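Local coordinates for protein restriction endonuclease LpnPI (Legionella pneumophila subsp. pneumophila str. Philadelphia 1, PDB 4RZL) that recognises modified cytosines in DNA through its N-terminal SRA-type domain, the part described here, and probably cuts DNA with a separate endonuclease domain, at residues A[75-80]-A[169-174]; A[114-119]-A[163-168]; A[37-42]-A[53-58]. All coordinates share one frame; numbering follows the deposited sequence.

Interactions 1 and 2 share strand 166-173: its later residues meet the 75-80 loop, its first residues the helix 108-119, with centres about 18 Å apart. Interaction 3 lies about 24 Å from each, between centres, and joins the short helix 40-44 to strand 54-57 of the same mixed sheet. Chemistry follows place. Near the surface, interaction 1 rests a lysine's methylenes on an indole and has at most a weak cation-pi attraction. Interaction 2 is a buried contact in which a phenylalanine ring meets a leucine and an aspartate. Interaction 3, also buried, instead pairs opposite charges, and its aspartate doubles as a helix N-cap.

Interaction 1 (A[75-80]-A[169-174]); sequences GDWPDS and VWKTTN
The indole of W77 and the aliphatic chain of K171 make the main contact between the 75-80 loop and strand 166-173 in the SRA-type DNA-recognition domain, an example of a lysine used more for its methylenes than for its charge. K171 CG lies 3.4 Å from W77 CH2, at the far end of the six-membered ring, and CB follows at 3.9 Å from the same atom. The two side chains run past each other in opposite directions. Bends at chi2 (-90°) and chi4 (-61°) fold the lysine chain so that CE comes over one face of the indole. The ammonium group gains little there: K171 NZ is 5.1 Å from the centroid of the W77 six-membered ring and 29° off the normal, a long cation-pi approach that can be at most weakly attractive. V169 meets the ring differently, V169 CG2 sitting at the edge near the ring plane, 4.2 Å from W77 CZ3.

Further out, the strand is held by backbone bonds from V169 to N180 and from K171 to F178 of strand 176-187, and N180 and K95 also touch the W77 side chain. The loop has its own brace. P78 is the centre of an inverse gamma turn, with D79 N bonded to W77 O at 2.8 Å, and the D79 carboxylate is hydrogen-bonded by T70 OG1 and Y91 N. Just before the tryptophan, the D76 carbonyl faces the lysine, its O only 3.2 Å from K171 CE.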
loop_
_atom_site.group_PDB
_atom_site.type_symbol
_atom_site.label_atom_id
_atom_site.label_comp_id
_atom_site.label_asym_id
_atom_site.label_seq_id
_atom_site.Cartn_x
_atom_site.Cartn_y
_atom_site.Cartn_z
ATOM N N GLY A 75 11.447 -14.267 -3.435
ATOM C CA GLY A 75 12.338 -14.303 -2.288
ATOM C C GLY A 75 13.440 -13.253 -2.356
ATOM O O GLY A 75 13.990 -12.863 -1.325
ATOM N N ASP A 76 13.777 -12.799 -3.562
ATOM C CA ASP A 76 14.805 -11.765 -3.698
ATOM C C ASP A 76 14.320 -10.432 -3.133
ATOM O O ASP A 76 15.109 -9.681 -2.557
ATOM C CB ASP A 76 15.224 -11.589 -5.153
ATOM C CG ASP A 76 15.897 -12.840 -5.724
ATOM O OD1 ASP A 76 16.595 -13.542 -4.968
ATOM O OD2 ASP A 76 15.732 -13.109 -6.931
ATOM N N TRP A 77 13.026 -10.141 -3.279
ATOM C CA TRP A 77 12.465 -8.924 -2.692
ATOM C C TRP A 77 11.363 -9.314 -1.721
ATOM O O TRP A 77 10.183 -9.269 -2.054
ATOM C CB TRP A 77 11.940 -7.986 -3.776
ATOM C CG TRP A 77 12.957 -7.706 -4.829
ATOM C CD1 TRP A 77 13.022 -8.260 -6.079
ATOM C CD2 TRP A 77 14.071 -6.815 -4.726
ATOM N NE1 TRP A 77 14.107 -7.760 -6.761
ATOM C CE2 TRP A 77 14.768 -6.874 -5.953
ATOM C CE3 TRP A 77 14.557 -5.979 -3.713
ATOM C CZ2 TRP A 77 15.910 -6.125 -6.195
ATOM C CZ3 TRP A 77 15.693 -5.242 -3.956
ATOM C CH2 TRP A 77 16.358 -5.317 -5.191
ATOM N N PRO A 78 11.757 -9.711 -0.508
ATOM C CA PRO A 78 10.810 -10.334 0.419
ATOM C C PRO A 78 9.827 -9.356 1.106
ATOM O O PRO A 78 9.974 -9.111 2.309
ATOM C CB PRO A 78 11.740 -10.983 1.451
ATOM C CG PRO A 78 12.945 -10.090 1.469
ATOM C CD PRO A 78 13.111 -9.582 0.064
ATOM N N ASP A 79 8.837 -8.831 0.381
ATOM C CA ASP A 79 7.794 -8.034 1.037
ATOM C C ASP A 79 7.132 -8.861 2.130
ATOM O O ASP A 79 6.936 -10.063 1.958
ATOM C CB ASP A 79 6.731 -7.561 0.053
ATOM C CG ASP A 79 7.294 -6.672 -1.040
ATOM O OD1 ASP A 79 8.201 -5.861 -0.771
ATOM O OD2 ASP A 79 6.803 -6.770 -2.175
ATOM N N SER A 80 6.786 -8.232 3.251
ATOM C CA SER A 80 6.171 -8.983 4.344
ATOM C C SER A 80 5.290 -8.137 5.257
ATOM O O SER A 80 5.469 -6.921 5.389
ATOM C CB SER A 80 7.246 -9.660 5.199
ATOM O OG SER A 80 8.033 -8.680 5.845
ATOM N N VAL A 169 18.972 -0.474 -0.453
ATOM C CA VAL A 169 19.741 -1.708 -0.349
ATOM C C VAL A 169 20.361 -2.063 -1.697
ATOM O O VAL A 169 19.832 -1.701 -2.758
ATOM C CB VAL A 169 18.879 -2.889 0.145
ATOM C CG1 VAL A 169 18.221 -2.547 1.471
ATOM C CG2 VAL A 169 17.813 -3.236 -0.894
ATOM N N TRP A 170 21.481 -2.773 -1.646
ATOM C CA TRP A 170 22.164 -3.213 -2.858
ATOM C C TRP A 170 21.759 -4.620 -3.220
ATOM O O TRP A 170 21.593 -5.467 -2.345
ATOM C CB TRP A 170 23.689 -3.182 -2.682
ATOM C CG TRP A 170 24.319 -1.827 -2.730
ATOM C CD1 TRP A 170 24.674 -1.040 -1.665
ATOM C CD2 TRP A 170 24.684 -1.102 -3.910
ATOM N NE1 TRP A 170 25.251 0.127 -2.117
ATOM C CE2 TRP A 170 25.263 0.118 -3.488
ATOM C CE3 TRP A 170 24.588 -1.373 -5.284
ATOM C CZ2 TRP A 170 25.739 1.068 -4.388
ATOM C CZ3 TRP A 170 25.066 -0.424 -6.185
ATOM C CH2 TRP A 170 25.631 0.784 -5.732
ATOM N N LYS A 171 21.603 -4.870 -4.513
ATOM C CA LYS A 171 21.488 -6.229 -5.011
ATOM C C LYS A 171 22.387 -6.406 -6.231
ATOM O O LYS A 171 22.740 -5.442 -6.903
ATOM C CB LYS A 171 20.038 -6.575 -5.358
ATOM C CG LYS A 171 19.138 -6.878 -4.153
ATOM C CD LYS A 171 19.163 -8.368 -3.793
ATOM C CE LYS A 171 18.120 -8.736 -2.735
ATOM N NZ LYS A 171 18.333 -8.009 -1.447
ATOM N N THR A 172 22.748 -7.651 -6.499
ATOM C CA THR A 172 23.491 -8.002 -7.699
ATOM C C THR A 172 22.638 -8.930 -8.544
ATOM O O THR A 172 22.086 -9.901 -8.024
ATOM C CB THR A 172 24.821 -8.704 -7.369
ATOM O OG1 THR A 172 25.553 -7.905 -6.440
ATOM C CG2 THR A 172 25.672 -8.923 -8.647
ATOM N N THR A 173 22.522 -8.624 -9.834
ATOM C CA THR A 173 21.848 -9.512 -10.772
ATOM C C THR A 173 22.767 -9.760 -11.960
ATOM O O THR A 173 23.094 -8.819 -12.685
ATOM C CB THR A 173 20.520 -8.933 -11.274
ATOM O OG1 THR A 173 19.591 -8.816 -10.180
ATOM C CG2 THR A 173 19.933 -9.834 -12.371
ATOM N N ASN A 174 23.192 -11.013 -12.135
ATOM C CA ASN A 174 24.147 -11.373 -13.183
ATOM C C ASN A 174 25.373 -10.470 -13.169
ATOM O O ASN A 174 25.747 -9.919 -14.204
ATOM C CB ASN A 174 23.487 -11.307 -14.560
ATOM C CG ASN A 174 22.388 -12.337 -14.725
ATOM O OD1 ASN A 174 22.488 -13.456 -14.216
ATOM N ND2 ASN A 174 21.320 -11.960 -15.427
#

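Interaction 2 (A[114-119]-A[163-168]); sequences MLFDST and TDDLIA
Next to F116, whose ring meets D165 and L166 across the contact, L115 O is gripped twice: by T119 N at 3.1 Å, the regular helix bond, and by T119 OG1 at 2.8 Å, the two donors arriving from opposite faces of the carbonyl plane. This is a helix-on-sheet contact of the SRA-type domain, in which the last turn of helix 108-119 lies against the start of strand 166-173 and a single aromatic residue does most of the work. F116 points from the helix toward the strand, with L166 over one face of its ring and the D165 carboxylate at its rim.

Over that face sits L166 CB, 4.1 Å from the F116 ring centroid and 21° off the normal, a CH-pi contact displaced toward the rim. With CG anti to the backbone N (chi1 -176°), the leucine carries L166 CD2 back to the base of the aromatic side chain, 3.9 Å from F116 CB. The D165 carboxylate takes the ring edge. It is turned 73° from the ring plane, with OD2 at the edge in plane and D165 OD1 3.6 Å from F116 CD2; a negative group at the hydrogen-bearing rim is probably mildly favourable. The stronger partner of that carboxylate is H120, whose NE2 is hydrogen-bonded to OD2.

Beyond the first shell, F185 meets the F116 ring edge-to-face, while P155 and A183 also touch the F116 side chain. Backbone bonds from D165 to I184 and from I167 to R182 tie the segment 163-168 to strand 176-187. The D165 backbone takes part as well, its carbonyl O approaching the ring obliquely, 3.3 Å from F116 CE2.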
loop_
_atom_site.group_PDB
_atom_site.type_symbol
_atom_site.label_atom_id
_atom_site.label_comp_id
_atom_site.label_asym_id
_atom_site.label_seq_id
_atom_site.Cartn_x
_atom_site.Cartn_y
_atom_site.Cartn_z
ATOM N N MET A 114 10.132 10.914 -1.126
ATOM C CA MET A 114 9.376 12.114 -0.756
ATOM C C MET A 114 8.500 11.895 0.472
ATOM O O MET A 114 8.454 12.742 1.364
ATOM C CB MET A 114 8.502 12.576 -1.920
ATOM C CG MET A 114 9.282 13.249 -3.038
ATOM S SD MET A 114 8.191 13.656 -4.402
ATOM C CE MET A 114 6.804 14.349 -3.492
ATOM N N LEU A 115 7.824 10.749 0.505
ATOM C CA LEU A 115 6.903 10.417 1.585
ATOM C C LEU A 115 7.621 10.251 2.918
ATOM O O LEU A 115 7.156 10.753 3.940
ATOM C CB LEU A 115 6.140 9.140 1.262
ATOM C CG LEU A 115 5.184 9.160 0.085
ATOM C CD1 LEU A 115 4.548 7.789 -0.029
ATOM C CD2 LEU A 115 4.145 10.209 0.289
ATOM N N PHE A 116 8.759 9.558 2.921
ATOM C CA PHE A 116 9.484 9.388 4.180
ATOM C C PHE A 116 10.172 10.695 4.625
ATOM O O PHE A 116 10.160 11.029 5.817
ATOM C CB PHE A 116 10.488 8.233 4.066
ATOM C CG PHE A 116 9.841 6.881 4.189
ATOM C CD1 PHE A 116 9.142 6.332 3.112
ATOM C CD2 PHE A 116 9.872 6.189 5.393
ATOM C CE1 PHE A 116 8.513 5.094 3.229
ATOM C CE2 PHE A 116 9.240 4.947 5.521
ATOM C CZ PHE A 116 8.563 4.399 4.431
ATOM N N ASP A 117 10.705 11.464 3.678
ATOM C CA ASP A 117 11.314 12.755 4.023
ATOM C C ASP A 117 10.274 13.724 4.614
ATOM O O ASP A 117 10.554 14.431 5.568
ATOM C CB ASP A 117 11.997 13.386 2.799
ATOM C CG ASP A 117 13.266 12.622 2.374
ATOM O OD1 ASP A 117 13.718 11.742 3.137
ATOM O OD2 ASP A 117 13.826 12.921 1.296
ATOM N N SER A 118 9.080 13.754 4.030
ATOM C CA SER A 118 7.970 14.521 4.581
ATOM C C SER A 118 7.646 14.068 6.009
ATOM O O SER A 118 7.466 14.886 6.923
ATOM C CB SER A 118 6.730 14.366 3.691
ATOM O OG SER A 118 5.597 14.976 4.280
ATOM N N THR A 119 7.606 12.759 6.202
ATOM C CA THR A 119 7.252 12.187 7.499
ATOM C C THR A 119 8.240 12.593 8.597
ATOM O O THR A 119 7.847 12.847 9.741
ATOM C CB THR A 119 7.166 10.651 7.388
ATOM O OG1 THR A 119 6.103 10.318 6.487
ATOM C CG2 THR A 119 6.910 9.987 8.737
ATOM N N THR A 163 16.866 6.632 9.501
ATOM C CA THR A 163 17.947 5.878 8.878
ATOM C C THR A 163 17.491 4.453 8.581
ATOM O O THR A 163 17.922 3.851 7.596
ATOM C CB THR A 163 19.211 5.836 9.778
ATOM O OG1 THR A 163 19.808 7.132 9.823
ATOM C CG2 THR A 163 20.234 4.861 9.233
ATOM N N ASP A 164 16.602 3.919 9.416
ATOM C CA ASP A 164 16.224 2.513 9.285
ATOM C C ASP A 164 14.914 2.217 8.525
ATOM O O ASP A 164 14.727 1.102 8.044
ATOM C CB ASP A 164 16.135 1.875 10.673
ATOM C CG ASP A 164 17.484 1.829 11.387
ATOM O OD1 ASP A 164 18.533 1.854 10.708
ATOM O OD2 ASP A 164 17.488 1.745 12.631
ATOM N N ASP A 165 13.992 3.168 8.444
ATOM C CA ASP A 165 12.676 2.835 7.887
ATOM C C ASP A 165 12.605 3.003 6.356
ATOM O O ASP A 165 11.612 2.623 5.730
ATOM C CB ASP A 165 11.563 3.647 8.581
ATOM C CG ASP A 165 11.717 5.141 8.415
ATOM O OD1 ASP A 165 12.599 5.578 7.646
ATOM O OD2 ASP A 165 10.910 5.889 9.029
ATOM N N LEU A 166 13.638 3.606 5.770
ATOM C CA LEU A 166 13.788 3.655 4.314
ATOM C C LEU A 166 15.261 3.512 3.979
ATOM O O LEU A 166 16.027 4.456 4.121
ATOM C CB LEU A 166 13.232 4.947 3.718
ATOM C CG LEU A 166 13.290 4.996 2.179
ATOM C CD1 LEU A 166 12.418 3.894 1.590
ATOM C CD2 LEU A 166 12.848 6.355 1.630
ATOM N N ILE A 167 15.646 2.319 3.537
ATOM C CA ILE A 167 17.051 1.993 3.293
ATOM C C ILE A 167 17.245 1.698 1.822
ATOM O O ILE A 167 16.478 0.929 1.240
ATOM C CB ILE A 167 17.495 0.774 4.119
ATOM C CG1 ILE A 167 17.267 1.018 5.608
ATOM C CG2 ILE A 167 18.959 0.437 3.868
ATOM C CD1 ILE A 167 17.436 -0.214 6.445
ATOM N N ALA A 168 18.243 2.326 1.211
ATOM C CA ALA A 168 18.662 1.930 -0.130
ATOM C C ALA A 168 19.504 0.659 -0.023
ATOM O O ALA A 168 20.625 0.696 0.460
ATOM C CB ALA A 168 19.448 3.057 -0.809
#

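Interaction 3 (A[37-42]-A[53-58]); sequences SDDPIS and GFRSAG
D39 and R55 form a buried salt bridge at the start of a short helix, and one carboxylate oxygen carries the tight part of it. D39 is the N-cap of helix 40-44. Its OD2 is gripped by three groups: S42 N at 2.8 Å, the capping bond to an amide of the first turn; S42 OG, in a short 2.5 Å hydrogen bond on the anti lone pair of D39 OD2; and R55 NH1, at 3.1 Å. The arginine nitrogen approaches from above the carboxylate plane, 40° out of it, while the oxygen lies almost exactly in the guanidinium plane. A chi1 of 168° swings the carboxylate away from the backbone N of D39, where it meets both the helix amide and the arginine.

The other oxygen is held more loosely. D39 OD1 receives weak bonds from R55 NH1 at 3.2 Å and from R55 NH2 at 3.4 Å. Carboxylate and guanidinium planes are turned 43° apart, so the two groups do not form the flat, side-by-side pair with two strong bonds. The apolar flank is looser too: I41 CD1 sits 4.2 Å above one face of the R55 guanidinium, toward its rim, and I41 CB stands 3.9 Å from R55 NH1. S42, whose backbone N and OG meet OD2 from other directions than the arginine, is partly open to solvent.

The strongest polar partner of R55 is G49 O, which accepts from NH1; G52 O accepts from NE, and the two probably help hold the extended chain in place. Y69 of strand 65-70 touches both I41 and R55. R55 thus reaches from strand 54-57, which pairs antiparallel with strand 65-70 and bonds there through the R55 backbone to V67, to the N-terminal end of helix 40-44.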
loop_
_atom_site.group_PDB
_atom_site.type_symbol
_atom_site.label_atom_id
_atom_site.label_comp_id
_atom_site.label_asym_id
_atom_site.label_seq_id
_atom_site.Cartn_x
_atom_site.Cartn_y
_atom_site.Cartn_z
ATOM N N SER A 37 -8.449 -5.654 -17.599
ATOM C CA SER A 37 -9.594 -5.169 -16.831
ATOM C C SER A 37 -10.015 -6.123 -15.702
ATOM O O SER A 37 -10.854 -5.775 -14.875
ATOM C CB SER A 37 -10.778 -4.942 -17.758
ATOM O OG SER A 37 -11.156 -6.167 -18.362
ATOM N N ASP A 38 -9.421 -7.314 -15.673
ATOM C CA ASP A 38 -9.649 -8.289 -14.609
ATOM C C ASP A 38 -9.064 -7.864 -13.262
ATOM O O ASP A 38 -9.263 -8.541 -12.252
ATOM C CB ASP A 38 -9.052 -9.646 -14.983
ATOM C CG ASP A 38 -9.803 -10.334 -16.100
ATOM O OD1 ASP A 38 -10.943 -9.920 -16.399
ATOM O OD2 ASP A 38 -9.260 -11.317 -16.648
ATOM N N ASP A 39 -8.290 -6.786 -13.268
ATOM C CA ASP A 39 -7.656 -6.277 -12.057
ATOM C C ASP A 39 -8.695 -5.819 -11.034
ATOM O O ASP A 39 -9.445 -4.875 -11.283
ATOM C CB ASP A 39 -6.724 -5.117 -12.413
ATOM C CG ASP A 39 -6.246 -4.358 -11.195
ATOM O OD1 ASP A 39 -5.478 -4.941 -10.410
ATOM O OD2 ASP A 39 -6.641 -3.186 -11.014
ATOM N N PRO A 40 -8.726 -6.472 -9.864
ATOM C CA PRO A 40 -9.731 -6.088 -8.865
ATOM C C PRO A 40 -9.499 -4.714 -8.244
ATOM O O PRO A 40 -10.478 -4.022 -7.956
ATOM C CB PRO A 40 -9.617 -7.195 -7.801
ATOM C CG PRO A 40 -8.234 -7.746 -7.967
ATOM C CD PRO A 40 -7.936 -7.643 -9.445
ATOM N N ILE A 41 -8.245 -4.315 -8.049
ATOM C CA ILE A 41 -7.965 -3.062 -7.372
ATOM C C ILE A 41 -8.561 -1.844 -8.089
ATOM O O ILE A 41 -9.156 -0.980 -7.444
ATOM C CB ILE A 41 -6.450 -2.842 -7.204
ATOM C CG1 ILE A 41 -5.896 -3.836 -6.184
ATOM C CG2 ILE A 41 -6.167 -1.422 -6.729
ATOM C CD1 ILE A 41 -4.399 -3.778 -6.027
ATOM N N SER A 42 -8.403 -1.765 -9.412
ATOM C CA SER A 42 -8.904 -0.606 -10.154
ATOM C C SER A 42 -10.434 -0.596 -10.231
ATOM O O SER A 42 -11.044 0.443 -10.459
ATOM C CB SER A 42 -8.299 -0.547 -11.568
ATOM O OG SER A 42 -8.406 -1.799 -12.220
ATOM N N GLY A 53 3.159 -2.432 -8.985
ATOM C CA GLY A 53 3.360 -2.609 -7.559
ATOM C C GLY A 53 3.131 -1.308 -6.817
ATOM O O GLY A 53 2.886 -1.285 -5.602
ATOM N N PHE A 54 3.224 -0.211 -7.555
ATOM C CA PHE A 54 3.040 1.106 -6.982
ATOM C C PHE A 54 2.045 1.883 -7.826
ATOM O O PHE A 54 2.278 2.111 -9.008
ATOM C CB PHE A 54 4.383 1.857 -6.883
ATOM C CG PHE A 54 4.245 3.256 -6.359
ATOM C CD1 PHE A 54 3.955 4.311 -7.215
ATOM C CD2 PHE A 54 4.384 3.516 -5.006
ATOM C CE1 PHE A 54 3.803 5.602 -6.730
ATOM C CE2 PHE A 54 4.236 4.807 -4.514
ATOM C CZ PHE A 54 3.944 5.846 -5.377
ATOM N N ARG A 55 0.924 2.276 -7.234
ATOM C CA ARG A 55 -0.096 2.993 -7.993
ATOM C C ARG A 55 -0.580 4.196 -7.212
ATOM O O ARG A 55 -0.577 4.190 -5.986
ATOM C CB ARG A 55 -1.275 2.074 -8.327
ATOM C CG ARG A 55 -0.875 0.695 -8.838
ATOM C CD ARG A 55 -2.093 -0.125 -9.265
ATOM N NE ARG A 55 -1.788 -1.550 -9.399
ATOM C CZ ARG A 55 -2.680 -2.471 -9.747
ATOM N NH1 ARG A 55 -3.924 -2.117 -10.019
ATOM N NH2 ARG A 55 -2.329 -3.741 -9.836
ATOM N N SER A 56 -1.008 5.232 -7.918
ATOM C CA SER A 56 -1.473 6.424 -7.238
ATOM C C SER A 56 -2.645 7.075 -7.962
ATOM O O SER A 56 -2.840 6.885 -9.156
ATOM C CB SER A 56 -0.327 7.423 -7.091
ATOM O OG SER A 56 -0.077 8.076 -8.315
ATOM N N ALA A 57 -3.414 7.853 -7.218
ATOM C CA ALA A 57 -4.553 8.568 -7.762
ATOM C C ALA A 57 -4.371 10.047 -7.503
ATOM O O ALA A 57 -3.903 10.454 -6.438
ATOM C CB ALA A 57 -5.857 8.076 -7.147
ATOM N N GLY A 58 -4.741 10.854 -8.483
ATOM C CA GLY A 58 -4.638 12.291 -8.349
ATOM C C GLY A 58 -3.571 12.854 -9.266
ATOM O O GLY A 58 -2.516 12.245 -9.469
#